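Local structure of putative silent information regulator 2 (Leishmania infantum, 5OL0) at residues A[34-39]-A[117-122]; A[155-160]-A[179-184]; A[239-244]-A[279-284]. The protein probably catalyses the NAD-dependent removal of acetyl groups from protein lysines, as a zinc-containing class I sirtuin thought to help regulate gene expression. All blocks are in the same frame, centred on the assembly; numbering follows the deposited sequence.

Contact 1 (A[34-39]-A[117-122]); sequences RRILVL and EGRLLR
The guanidinium of Arg34 lies flat on that of Arg119, their centres 4.2 Å apart and their planes turned by 15°. NH1 of Arg119 sits over the middle of the Arg34 group, whereas CZ of Arg34 falls toward the rim of the Arg119 group. At the edge of the Arg34 guanidinium, near its plane, are the carbonyl oxygens of Glu117 and Gly118; NH1 of Arg34 is 2.9 Å from Glu117 O. Each cation also has a partner on the loop just ahead of Arg34: Arg119 NH1 is hydrogen-bonded to Val33 O, and Arg34 NH2 weakly to Asn32 OD1, which probably offsets part of the like-charge cost of the stack. Gly118, at positive phi, closes helix 106-116 in a Schellman motif and releases the chain into strand 120-125. This strand runs parallel to strand 36-40 within the central sheet of the Rossmann-type domain that sirtuins share. Ile36 N donates to Arg119 O (2.9 Å) and Ile36 O accepts from Leu121 N (2.8 Å). A beta bulge then shifts the register by one, so that Val38 N binds Arg122 O at 3.0 Å. CG of Leu120 is anti to the backbone N (chi1 -174°), which brings CD1 across Val38 CG2 at 3.6 Å; helix 106-116 packs on both through Ile111. On the other face CD1 of Leu37 reaches CB of Arg122, whose guanidinium continues to salt bridges with Asp202 and Asp207.

Contact 2 (A[155-160]-A[179-184]); sequences IECHTP and STCGGI. With ZN (zinc ion), chain E.
The backbone N of Ile155 donates to Ile184 O over 3.0 Å, with an N-H...O angle of 179°. The two isoleucine side chains run side by side in the same direction, and CD1 of Ile155 comes to 4.1 Å from CB of Ile184. In Ile155, CG1 stands between the backbone N and the carbonyl carbon (chi1 74°), close over the same Ile184 oxygen that takes the N-H. Helix 78-83 meets this side chain through Leu81 and Arg82.

Further along, a zinc ion joins the two loops, held by Cys157 SG at 2.3 Å and by Cys181 SG at 2.4 Å. In Cys181 the sulfur stands between the backbone N and the carbonyl carbon (chi1 82°), which turns it to the metal. A weak hydrogen bond from Gly183 N to Cys181 SG, 3.1 Å long, gives this thiolate a second partner and would probably temper its negative charge. CB of Glu156 lies 3.9 Å from Cys181 SG and its CG rests against CA of Gly183, while the carboxylate turns to a salt bridge with Arg82. Cys154 and Cys178 complete the coordination, so that two Cys-x-x-Cys pairs, the first starting at the end of strand 151-154 and the second in the loop before strand 185-187, enclose the metal in the four-cysteine zinc site characteristic of the small domain of sirtuins.

Contact 3 (A[239-244]-A[279-284]); sequences RVVMNR and DVLFRG
Arg239 and Asp279 lie side by side at the start of two parallel strands, and the guanidinium grips the carboxylate side-on with two nitrogens. NE reaches OD1 of Asp279 at 2.8 Å and NH2 reaches OD2 of the same residue at 3.1 Å; both oxygens are met on their syn side, close to the guanidinium plane, with the two planar groups 25° apart. Pro230 O and Leu251 O take further N-H groups of this buried arginine, Phe252 makes a cation-pi contact with it, and Arg253 N binds Asp279 OD2, so several bonds fix the pair.

Beyond it, Val280 N binds Arg239 O, Val241 N binds Val280 O, and Phe282 N binds Val241 O at 2.8 Å with an N-H...O angle of 171°. On one side of the sheet CG1 of Val240 meets the edge of the Phe282 ring, 3.6 Å from CE2, while CG2 of Val280 lies over one face toward the rim. On the other, Leu281 has CG anti to its N (chi1 -180°), which carries CD1 to 3.8 Å from Val241 CG1. Past the strand ends, Arg283 NH2 bonds to Arg244 O at 2.9 Å from above the carbonyl plane, and a face of the Arg244 guanidinium covers Gly284 C. Asn243 and Arg244 probably contribute to the NAD site, and Asn243 OD1 is held by Glu245 N.

Phe254 packs against Val241 and Leu281. Strand 239-242 is flanked by strand 213-217 and by the outermost strand, 279-282, and helices 21-30 and 286-296 pack against Met242 and Phe282.

In the fold
From the N terminus, contact 1 comes first, joining strand 36-40 to strand 120-125 and closing an excursion of 77 residues, about half of them helical. Contact 2 follows, drawing together two loops separated by 18 residues that include helix 163-171. Contact 3 closes last, around a loop that is partly unmodelled. The three are in series, and none nests in or crosses another. Contacts 1 and 3 belong to the same parallel sheet, with strand 213-217 between them, and their centres are about 17 Å apart. Contact 2 lies well away in the zinc-binding part, its centre about 37 Å from that of contact 1 and 42 Å from that of contact 3.

Contact 1 (A[34-39]-A[117-122])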
ATOM      1  N   ARG A  34      11.948  -5.257  17.104  1.00 34.58           N
ATOM      2  CA  ARG A  34      12.431  -4.028  16.491  1.00 38.35           C
ATOM      3  C   ARG A  34      12.456  -4.018  14.971  1.00 35.96           C
ATOM      4  O   ARG A  34      12.726  -2.971  14.374  1.00 36.85           O
ATOM      5  CB  ARG A  34      13.936  -3.805  16.879  1.00 42.54           C
ATOM      6  CG  ARG A  34      14.243  -3.581  18.341  1.00 52.78           C
ATOM      7  CD  ARG A  34      13.750  -2.222  18.782  1.00 53.32           C
ATOM      8  NE  ARG A  34      13.593  -2.133  20.225  1.00 58.91           N
ATOM      9  CZ  ARG A  34      13.032  -1.104  20.871  1.00 63.07           C
ATOM     10  NH1 ARG A  34      12.589  -0.024  20.218  1.00 58.80           N
ATOM     11  NH2 ARG A  34      12.928  -1.147  22.195  1.00 68.10           N
ATOM     12  N   ARG A  35      12.282  -5.158  14.333  1.00 30.39           N
ATOM     13  CA  ARG A  35      12.368  -5.234  12.904  1.00 31.34           C
ATOM     14  C   ARG A  35      10.957  -5.634  12.333  1.00 30.65           C
ATOM     15  O   ARG A  35      10.744  -6.789  11.911  1.00 31.09           O
ATOM     16  CB  ARG A  35      13.479  -6.216  12.518  1.00 31.40           C
ATOM     17  CG  ARG A  35      14.835  -5.749  13.107  1.00 34.12           C
ATOM     18  CD  ARG A  35      15.992  -6.298  12.373  1.00 39.38           C
ATOM     19  NE  ARG A  35      15.890  -7.750  12.260  1.00 48.75           N
ATOM     20  CZ  ARG A  35      16.452  -8.639  13.077  1.00 56.17           C
ATOM     21  NH1 ARG A  35      17.180  -8.249  14.135  1.00 58.64           N
ATOM     22  NH2 ARG A  35      16.301  -9.943  12.822  1.00 49.63           N
ATOM     23  N   ILE A  36      10.009  -4.696  12.412  1.00 27.63           N
ATOM     24  CA  ILE A  36       8.623  -4.943  11.964  1.00 27.37           C
ATOM     25  C   ILE A  36       8.528  -4.463  10.498  1.00 26.89           C
ATOM     26  O   ILE A  36       8.778  -3.309  10.205  1.00 26.12           O
ATOM     27  CB  ILE A  36       7.536  -4.252  12.785  1.00 27.44           C
ATOM     28  CG1 ILE A  36       7.660  -4.667  14.256  1.00 29.00           C
ATOM     29  CG2 ILE A  36       6.142  -4.575  12.227  1.00 25.84           C
ATOM     30  CD1 ILE A  36       6.746  -3.924  15.234  1.00 29.57           C
ATOM     31  N   LEU A  37       8.161  -5.386   9.610  1.00 25.42           N
ATOM     32  CA  LEU A  37       7.876  -5.047   8.222  1.00 27.25           C
ATOM     33  C   LEU A  37       6.372  -4.824   8.108  1.00 27.47           C
ATOM     34  O   LEU A  37       5.591  -5.699   8.448  1.00 27.16           O
ATOM     35  CB  LEU A  37       8.319  -6.177   7.326  1.00 29.19           C
ATOM     36  CG  LEU A  37       7.984  -6.046   5.841  1.00 27.57           C
ATOM     37  CD1 LEU A  37       8.818  -4.969   5.205  1.00 28.31           C
ATOM     38  CD2 LEU A  37       8.249  -7.362   5.167  1.00 30.59           C
ATOM     39  N   VAL A  38       5.983  -3.641   7.659  1.00 27.24           N
ATOM     40  CA  VAL A  38       4.580  -3.348   7.502  1.00 28.26           C
ATOM     41  C   VAL A  38       4.341  -3.241   6.033  1.00 25.30           C
ATOM     42  O   VAL A  38       5.037  -2.503   5.323  1.00 27.74           O
ATOM     43  CB  VAL A  38       4.189  -2.022   8.195  1.00 28.40           C
ATOM     44  CG1 VAL A  38       2.655  -1.751   8.076  1.00 30.62           C
ATOM     45  CG2 VAL A  38       4.573  -2.063   9.649  1.00 29.50           C
ATOM     46  N   LEU A  39       3.353  -3.974   5.578  1.00 25.09           N
ATOM     47  CA  LEU A  39       2.822  -3.892   4.212  1.00 25.21           C
ATOM     48  C   LEU A  39       1.421  -3.319   4.190  1.00 25.17           C
ATOM     49  O   LEU A  39       0.556  -3.714   4.995  1.00 21.89           O
ATOM     50  CB  LEU A  39       2.731  -5.297   3.598  1.00 26.17           C
ATOM     51  CG  LEU A  39       3.966  -6.158   3.755  1.00 29.69           C
ATOM     52  CD1 LEU A  39       3.803  -7.467   3.010  1.00 27.71           C
ATOM     53  CD2 LEU A  39       5.217  -5.450   3.248  1.00 31.24           C
ATOM     54  N   GLU A 117       9.013   4.771  17.648  1.00 32.40           N
ATOM     55  CA  GLU A 117       9.416   3.824  18.700  1.00 36.50           C
ATOM     56  C   GLU A 117      10.696   3.018  18.367  1.00 36.46           C
ATOM     57  O   GLU A 117      11.144   2.213  19.178  1.00 36.37           O
ATOM     58  CB  GLU A 117       8.284   2.812  18.957  1.00 37.51           C
ATOM     59  CG  GLU A 117       7.061   3.404  19.574  1.00 38.43           C
ATOM     60  CD  GLU A 117       7.292   3.611  21.069  1.00 48.82           C
ATOM     61  OE1 GLU A 117       7.335   2.616  21.842  1.00 48.85           O
ATOM     62  OE2 GLU A 117       7.473   4.776  21.474  1.00 45.42           O
ATOM     63  N   GLY A 118      11.234   3.157  17.162  1.00 33.21           N
ATOM     64  CA  GLY A 118      12.367   2.369  16.728  1.00 33.57           C
ATOM     65  C   GLY A 118      12.005   0.905  16.433  1.00 33.85           C
ATOM     66  O   GLY A 118      12.872   0.037  16.588  1.00 33.69           O
ATOM     67  N   ARG A 119      10.739   0.618  16.046  1.00 31.77           N
ATOM     68  CA  ARG A 119      10.329  -0.773  15.706  1.00 31.63           C
ATOM     69  C   ARG A 119      10.047  -1.047  14.211  1.00 32.60           C
ATOM     70  O   ARG A 119       9.752  -2.197  13.846  1.00 34.61           O
ATOM     71  CB  ARG A 119       9.140  -1.174  16.541  1.00 31.73           C
ATOM     72  CG  ARG A 119       9.462  -1.227  18.041  1.00 36.50           C
ATOM     73  CD  ARG A 119       8.219  -1.642  18.794  1.00 32.19           C
ATOM     74  NE  ARG A 119       8.321  -1.524  20.231  1.00 36.85           N
ATOM     75  CZ  ARG A 119       9.002  -2.332  21.060  1.00 43.00           C
ATOM     76  NH1 ARG A 119       9.760  -3.361  20.640  1.00 42.15           N
ATOM     77  NH2 ARG A 119       8.941  -2.080  22.368  1.00 43.65           N
ATOM     78  N   LEU A 120      10.214  -0.046  13.341  1.00 27.11           N
ATOM     79  CA  LEU A 120       9.867  -0.225  11.947  1.00 27.07           C
ATOM     80  C   LEU A 120      11.065  -0.560  11.187  1.00 29.27           C
ATOM     81  O   LEU A 120      11.930   0.252  11.077  1.00 32.71           O
ATOM     82  CB  LEU A 120       9.221   1.018  11.396  1.00 29.60           C
ATOM     83  CG  LEU A 120       8.647   0.966   9.969  1.00 31.54           C
ATOM     84  CD1 LEU A 120       7.415   0.063   9.898  1.00 29.79           C
ATOM     85  CD2 LEU A 120       8.255   2.363   9.593  1.00 31.33           C
ATOM     86  N   LEU A 121      11.132  -1.763  10.614  1.00 32.36           N
ATOM     87  CA  LEU A 121      12.177  -2.098   9.659  1.00 28.40           C
ATOM     88  C   LEU A 121      11.909  -1.415   8.294  1.00 33.40           C
ATOM     89  O   LEU A 121      12.795  -0.842   7.659  1.00 26.39           O
ATOM     90  CB  LEU A 121      12.219  -3.578   9.511  1.00 29.99           C
ATOM     91  CG  LEU A 121      13.180  -4.201   8.506  1.00 33.42           C
ATOM     92  CD1 LEU A 121      14.659  -3.958   8.853  1.00 34.80           C
ATOM     93  CD2 LEU A 121      12.801  -5.683   8.466  1.00 36.60           C
ATOM     94  N   ARG A 122      10.681  -1.510   7.804  1.00 28.40           N
ATOM     95  CA  ARG A 122      10.361  -0.884   6.519  1.00 28.94           C
ATOM     96  C   ARG A 122       8.871  -0.888   6.401  1.00 27.95           C
ATOM     97  O   ARG A 122       8.206  -1.798   6.902  1.00 26.36           O
ATOM     98  CB  ARG A 122      10.973  -1.681   5.358  1.00 30.25           C
ATOM     99  CG  ARG A 122      11.316  -0.844   4.118  1.00 31.25           C
ATOM    100  CD  ARG A 122      12.622  -0.084   4.392  1.00 36.44           C
ATOM    101  NE  ARG A 122      12.991   0.817   3.285  1.00 40.23           N
ATOM    102  CZ  ARG A 122      13.745   0.447   2.224  1.00 43.93           C
ATOM    103  NH1 ARG A 122      14.184  -0.795   2.074  1.00 37.97           N
ATOM    104  NH2 ARG A 122      14.033   1.322   1.277  1.00 43.39           N
TER

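Contact 2 (A[155-160]-A[179-184])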
ATOM      1  N   ILE A 155       6.583   8.317 -20.328  1.00 38.33           N
ATOM      2  CA  ILE A 155       6.676   6.851 -20.335  1.00 43.92           C
ATOM      3  C   ILE A 155       7.666   6.328 -21.408  1.00 49.73           C
ATOM      4  O   ILE A 155       8.140   5.225 -21.267  1.00 51.03           O
ATOM      5  CB  ILE A 155       5.300   6.162 -20.557  1.00 41.58           C
ATOM      6  CG1 ILE A 155       4.855   6.297 -22.028  1.00 41.96           C
ATOM      7  CG2 ILE A 155       4.269   6.662 -19.508  1.00 42.34           C
ATOM      8  CD1 ILE A 155       3.506   5.717 -22.336  1.00 44.83           C
ATOM      9  N   GLU A 156       7.916   7.073 -22.492  1.00 48.29           N
ATOM     10  CA  GLU A 156       8.854   6.614 -23.541  1.00 50.62           C
ATOM     11  C   GLU A 156      10.318   6.867 -23.117  1.00 56.98           C
ATOM     12  O   GLU A 156      11.091   5.926 -23.019  1.00 56.78           O
ATOM     13  CB  GLU A 156       8.555   7.247 -24.938  1.00 49.32           C
ATOM     14  CG  GLU A 156       7.169   7.027 -25.591  1.00 46.23           C
ATOM     15  CD  GLU A 156       6.532   5.625 -25.463  1.00 53.71           C
ATOM     16  OE1 GLU A 156       7.192   4.587 -25.146  1.00 51.28           O
ATOM     17  OE2 GLU A 156       5.306   5.534 -25.707  1.00 47.30           O
ATOM     18  N   CYS A 157      10.699   8.121 -22.853  1.00 53.26           N
ATOM     19  CA  CYS A 157      12.094   8.462 -22.487  1.00 52.64           C
ATOM     20  C   CYS A 157      12.376   8.674 -21.006  1.00 54.00           C
ATOM     21  O   CYS A 157      13.515   8.956 -20.657  1.00 56.01           O
ATOM     22  CB  CYS A 157      12.552   9.700 -23.278  1.00 52.81           C
ATOM     23  SG  CYS A 157      11.885  11.320 -22.749  1.00 53.93           S
ATOM     24  N   HIS A 158      11.366   8.572 -20.135  1.00 51.41           N
ATOM     25  CA  HIS A 158      11.549   8.736 -18.676  1.00 49.25           C
ATOM     26  C   HIS A 158      12.020  10.141 -18.186  1.00 47.03           C
ATOM     27  O   HIS A 158      12.358  10.325 -17.008  1.00 43.78           O
ATOM     28  CB  HIS A 158      12.388   7.568 -18.114  1.00 56.05           C
ATOM     29  CG  HIS A 158      11.795   6.218 -18.420  1.00 64.89           C
ATOM     30  ND1 HIS A 158      10.616   5.772 -17.853  1.00 61.81           N
ATOM     31  CD2 HIS A 158      12.181   5.250 -19.282  1.00 64.87           C
ATOM     32  CE1 HIS A 158      10.310   4.585 -18.338  1.00 60.41           C
ATOM     33  NE2 HIS A 158      11.246   4.244 -19.205  1.00 71.31           N
ATOM     34  N   THR A 159      11.966  11.145 -19.063  1.00 45.32           N
ATOM     35  CA  THR A 159      12.321  12.520 -18.663  1.00 51.53           C
ATOM     36  C   THR A 159      11.228  13.102 -17.720  1.00 45.53           C
ATOM     37  O   THR A 159      10.045  13.182 -18.142  1.00 41.20           O
ATOM     38  CB  THR A 159      12.395  13.492 -19.863  1.00 52.01           C
ATOM     39  OG1 THR A 159      13.349  13.011 -20.811  1.00 55.74           O
ATOM     40  CG2 THR A 159      12.779  14.920 -19.416  1.00 48.20           C
ATOM     41  N   PRO A 160      11.629  13.573 -16.513  1.00 47.94           N
ATOM     42  CA  PRO A 160      10.682  14.219 -15.605  1.00 44.85           C
ATOM     43  C   PRO A 160       9.902  15.345 -16.258  1.00 43.55           C
ATOM     44  O   PRO A 160      10.377  15.994 -17.209  1.00 44.61           O
ATOM     45  CB  PRO A 160      11.578  14.776 -14.496  1.00 46.09           C
ATOM     46  CG  PRO A 160      12.725  13.822 -14.472  1.00 47.25           C
ATOM     47  CD  PRO A 160      12.986  13.583 -15.925  1.00 44.91           C
ATOM     48  N   SER A 179       8.260  17.106 -23.641  1.00 63.83           N
ATOM     49  CA  SER A 179       8.835  18.188 -24.476  1.00 68.22           C
ATOM     50  C   SER A 179      10.172  17.782 -25.128  1.00 73.20           C
ATOM     51  O   SER A 179      10.883  18.628 -25.668  1.00 75.95           O
ATOM     52  CB  SER A 179       9.056  19.434 -23.630  1.00 66.49           C
ATOM     53  OG  SER A 179       7.894  19.736 -22.874  1.00 76.73           O
ATOM     54  N   THR A 180      10.529  16.504 -25.025  1.00 71.29           N
ATOM     55  CA  THR A 180      11.717  15.946 -25.645  1.00 69.60           C
ATOM     56  C   THR A 180      11.310  15.042 -26.818  1.00 74.95           C
ATOM     57  O   THR A 180      11.830  15.217 -27.920  1.00 83.85           O
ATOM     58  CB  THR A 180      12.580  15.180 -24.618  1.00 65.37           C
ATOM     59  OG1 THR A 180      13.138  16.109 -23.672  1.00 59.35           O
ATOM     60  CG2 THR A 180      13.714  14.391 -25.310  1.00 63.36           C
ATOM     61  N   CYS A 181      10.373  14.112 -26.596  1.00 66.04           N
ATOM     62  CA  CYS A 181      10.034  13.089 -27.591  1.00 59.27           C
ATOM     63  C   CYS A 181       8.567  13.052 -28.007  1.00 63.26           C
ATOM     64  O   CYS A 181       8.164  12.185 -28.804  1.00 56.49           O
ATOM     65  CB  CYS A 181      10.445  11.713 -27.025  1.00 63.89           C
ATOM     66  SG  CYS A 181       9.277  10.924 -25.867  1.00 57.36           S
ATOM     67  N   GLY A 182       7.743  13.950 -27.455  1.00 58.11           N
ATOM     68  CA  GLY A 182       6.310  13.857 -27.681  1.00 50.73           C
ATOM     69  C   GLY A 182       5.646  12.624 -27.073  1.00 51.12           C
ATOM     70  O   GLY A 182       4.454  12.367 -27.312  1.00 52.18           O
ATOM     71  N   GLY A 183       6.374  11.856 -26.268  1.00 47.44           N
ATOM     72  CA  GLY A 183       5.746  10.771 -25.545  1.00 48.19           C
ATOM     73  C   GLY A 183       4.648  11.220 -24.569  1.00 42.01           C
ATOM     74  O   GLY A 183       4.544  12.388 -24.178  1.00 42.29           O
ATOM     75  N   ILE A 184       3.808  10.271 -24.226  1.00 39.03           N
ATOM     76  CA  ILE A 184       2.775  10.461 -23.227  1.00 38.89           C
ATOM     77  C   ILE A 184       3.363  10.518 -21.816  1.00 35.88           C
ATOM     78  O   ILE A 184       4.159   9.639 -21.428  1.00 39.89           O
ATOM     79  CB  ILE A 184       1.766   9.307 -23.253  1.00 37.16           C
ATOM     80  CG1 ILE A 184       0.876   9.410 -24.503  1.00 41.95           C
ATOM     81  CG2 ILE A 184       0.861   9.350 -21.998  1.00 37.49           C
ATOM     82  CD1 ILE A 184       0.331   8.053 -24.941  1.00 45.06           C
TER
HETATM   83 ZN    ZN E1001       9.808  11.511 -23.654  1.00 53.69          ZN

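Contact 3 (A[239-244]-A[279-284])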
ATOM      1  N   ARG A 239       3.105 -13.558  11.096  1.00 27.19           N
ATOM      2  CA  ARG A 239       2.593 -12.774  10.002  1.00 29.60           C
ATOM      3  C   ARG A 239       1.152 -12.422  10.341  1.00 28.35           C
ATOM      4  O   ARG A 239       0.338 -13.298  10.515  1.00 29.03           O
ATOM      5  CB  ARG A 239       2.722 -13.511   8.671  1.00 27.88           C
ATOM      6  CG  ARG A 239       4.098 -14.057   8.364  1.00 32.91           C
ATOM      7  CD  ARG A 239       4.231 -14.549   6.924  1.00 33.75           C
ATOM      8  NE  ARG A 239       3.393 -15.724   6.700  1.00 32.60           N
ATOM      9  CZ  ARG A 239       3.346 -16.420   5.549  1.00 36.03           C
ATOM     10  NH1 ARG A 239       4.100 -16.115   4.497  1.00 33.20           N
ATOM     11  NH2 ARG A 239       2.563 -17.466   5.463  1.00 34.39           N
ATOM     12  N   VAL A 240       0.868 -11.140  10.503  1.00 28.59           N
ATOM     13  CA  VAL A 240      -0.403 -10.682  10.998  1.00 27.48           C
ATOM     14  C   VAL A 240      -1.115 -10.092   9.803  1.00 27.53           C
ATOM     15  O   VAL A 240      -0.595  -9.170   9.178  1.00 28.73           O
ATOM     16  CB  VAL A 240      -0.203  -9.596  12.117  1.00 30.18           C
ATOM     17  CG1 VAL A 240      -1.521  -8.969  12.493  1.00 33.25           C
ATOM     18  CG2 VAL A 240       0.382 -10.253  13.355  1.00 31.23           C
ATOM     19  N   VAL A 241      -2.288 -10.599   9.463  1.00 25.65           N
ATOM     20  CA  VAL A 241      -3.002 -10.073   8.293  1.00 25.38           C
ATOM     21  C   VAL A 241      -4.239  -9.405   8.834  1.00 26.69           C
ATOM     22  O   VAL A 241      -5.001 -10.050   9.562  1.00 28.34           O
ATOM     23  CB  VAL A 241      -3.371 -11.154   7.277  1.00 28.80           C
ATOM     24  CG1 VAL A 241      -4.106 -10.532   6.101  1.00 29.56           C
ATOM     25  CG2 VAL A 241      -2.106 -11.903   6.826  1.00 29.46           C
ATOM     26  N   MET A 242      -4.377  -8.106   8.572  1.00 27.62           N
ATOM     27  CA  MET A 242      -5.629  -7.356   8.830  1.00 28.08           C
ATOM     28  C   MET A 242      -6.357  -7.084   7.529  1.00 29.95           C
ATOM     29  O   MET A 242      -5.929  -6.253   6.716  1.00 30.57           O
ATOM     30  CB  MET A 242      -5.347  -6.035   9.533  1.00 30.78           C
ATOM     31  CG  MET A 242      -4.588  -6.154  10.838  1.00 32.50           C
ATOM     32  SD  MET A 242      -4.305  -4.543  11.624  1.00 36.99           S
ATOM     33  CE  MET A 242      -3.685  -5.134  13.189  1.00 34.54           C
ATOM     34  N   ASN A 243      -7.475  -7.780   7.311  1.00 28.20           N
ATOM     35  CA  ASN A 243      -8.146  -7.710   6.003  1.00 29.50           C
ATOM     36  C   ASN A 243      -9.626  -8.075   6.206  1.00 29.39           C
ATOM     37  O   ASN A 243      -9.944  -8.810   7.123  1.00 26.24           O
ATOM     38  CB  ASN A 243      -7.448  -8.652   5.000  1.00 29.83           C
ATOM     39  CG  ASN A 243      -7.688  -8.260   3.537  1.00 35.23           C
ATOM     40  OD1 ASN A 243      -8.762  -8.501   3.013  1.00 35.95           O
ATOM     41  ND2 ASN A 243      -6.699  -7.648   2.885  1.00 33.72           N
ATOM     42  N   ARG A 244     -10.476  -7.519   5.363  1.00 31.70           N
ATOM     43  CA  ARG A 244     -11.915  -7.855   5.270  1.00 35.01           C
ATOM     44  C   ARG A 244     -12.174  -9.152   4.519  1.00 36.70           C
ATOM     45  O   ARG A 244     -13.326  -9.548   4.401  1.00 28.63           O
ATOM     46  CB  ARG A 244     -12.642  -6.774   4.482  1.00 33.42           C
ATOM     47  CG  ARG A 244     -12.657  -5.389   5.137  1.00 34.95           C
ATOM     48  CD  ARG A 244     -13.618  -5.412   6.296  1.00 38.23           C
ATOM     49  NE  ARG A 244     -14.003  -4.078   6.675  1.00 35.40           N
ATOM     50  CZ  ARG A 244     -14.872  -3.770   7.635  1.00 34.12           C
ATOM     51  NH1 ARG A 244     -15.454  -4.704   8.379  1.00 32.77           N
ATOM     52  NH2 ARG A 244     -15.144  -2.495   7.875  1.00 33.60           N
ATOM     53  N   ASP A 279       0.743 -17.510  11.412  1.00 31.44           N
ATOM     54  CA  ASP A 279      -0.175 -16.594  10.724  1.00 32.60           C
ATOM     55  C   ASP A 279      -1.409 -16.392  11.540  1.00 31.59           C
ATOM     56  O   ASP A 279      -1.833 -17.286  12.277  1.00 30.39           O
ATOM     57  CB  ASP A 279      -0.629 -17.180   9.381  1.00 34.36           C
ATOM     58  CG  ASP A 279       0.492 -17.365   8.426  1.00 36.47           C
ATOM     59  OD1 ASP A 279       1.500 -16.654   8.544  1.00 36.00           O
ATOM     60  OD2 ASP A 279       0.380 -18.232   7.539  1.00 35.75           O
ATOM     61  N   VAL A 280      -1.890 -15.155  11.531  1.00 28.72           N
ATOM     62  CA  VAL A 280      -3.168 -14.805  12.098  1.00 30.56           C
ATOM     63  C   VAL A 280      -3.882 -13.810  11.196  1.00 29.89           C
ATOM     64  O   VAL A 280      -3.230 -12.957  10.580  1.00 27.27           O
ATOM     65  CB  VAL A 280      -2.953 -14.297  13.528  1.00 33.10           C
ATOM     66  CG1 VAL A 280      -2.090 -13.064  13.549  1.00 36.40           C
ATOM     67  CG2 VAL A 280      -4.276 -14.059  14.186  1.00 32.59           C
ATOM     68  N   LEU A 281      -5.193 -13.983  11.061  1.00 28.28           N
ATOM     69  CA  LEU A 281      -6.074 -13.077  10.317  1.00 26.75           C
ATOM     70  C   LEU A 281      -7.028 -12.350  11.230  1.00 26.79           C
ATOM     71  O   LEU A 281      -7.767 -12.988  11.976  1.00 27.70           O
ATOM     72  CB  LEU A 281      -6.916 -13.835   9.353  1.00 28.65           C
ATOM     73  CG  LEU A 281      -7.889 -13.068   8.485  1.00 28.80           C
ATOM     74  CD1 LEU A 281      -7.208 -12.125   7.516  1.00 30.97           C
ATOM     75  CD2 LEU A 281      -8.675 -14.122   7.737  1.00 34.57           C
ATOM     76  N   PHE A 282      -6.965 -11.019  11.226  1.00 27.03           N
ATOM     77  CA  PHE A 282      -7.834 -10.189  12.031  1.00 26.13           C
ATOM     78  C   PHE A 282      -8.773  -9.557  11.044  1.00 29.18           C
ATOM     79  O   PHE A 282      -8.366  -8.691  10.245  1.00 28.82           O
ATOM     80  CB  PHE A 282      -7.039  -9.134  12.786  1.00 28.16           C
ATOM     81  CG  PHE A 282      -6.157  -9.706  13.877  1.00 28.86           C
ATOM     82  CD1 PHE A 282      -6.712 -10.344  14.964  1.00 29.70           C
ATOM     83  CD2 PHE A 282      -4.774  -9.574  13.819  1.00 31.69           C
ATOM     84  CE1 PHE A 282      -5.922 -10.862  15.978  1.00 33.82           C
ATOM     85  CE2 PHE A 282      -3.958 -10.054  14.855  1.00 31.77           C
ATOM     86  CZ  PHE A 282      -4.532 -10.733  15.911  1.00 32.37           C
ATOM     87  N   ARG A 283     -10.048  -9.973  11.103  1.00 28.71           N
ATOM     88  CA  ARG A 283     -11.116  -9.457  10.217  1.00 29.84           C
ATOM     89  C   ARG A 283     -11.646  -8.148  10.771  1.00 32.49           C
ATOM     90  O   ARG A 283     -11.220  -7.702  11.821  1.00 33.85           O
ATOM     91  CB  ARG A 283     -12.275 -10.444  10.177  1.00 34.31           C
ATOM     92  CG  ARG A 283     -11.991 -11.825   9.664  1.00 36.19           C
ATOM     93  CD  ARG A 283     -11.465 -11.800   8.257  1.00 40.83           C
ATOM     94  NE  ARG A 283     -12.489 -11.570   7.221  1.00 48.24           N
ATOM     95  CZ  ARG A 283     -13.154 -12.516   6.547  1.00 42.33           C
ATOM     96  NH1 ARG A 283     -12.983 -13.809   6.778  1.00 37.09           N
ATOM     97  NH2 ARG A 283     -13.999 -12.147   5.615  1.00 47.62           N
ATOM     98  N   GLY A 284     -12.622  -7.538  10.119  1.00 30.09           N
ATOM     99  CA  GLY A 284     -13.140  -6.265  10.623  1.00 30.87           C
ATOM    100  C   GLY A 284     -12.362  -5.073  10.062  1.00 31.23           C
ATOM    101  O   GLY A 284     -11.580  -5.182   9.115  1.00 30.37           O
TER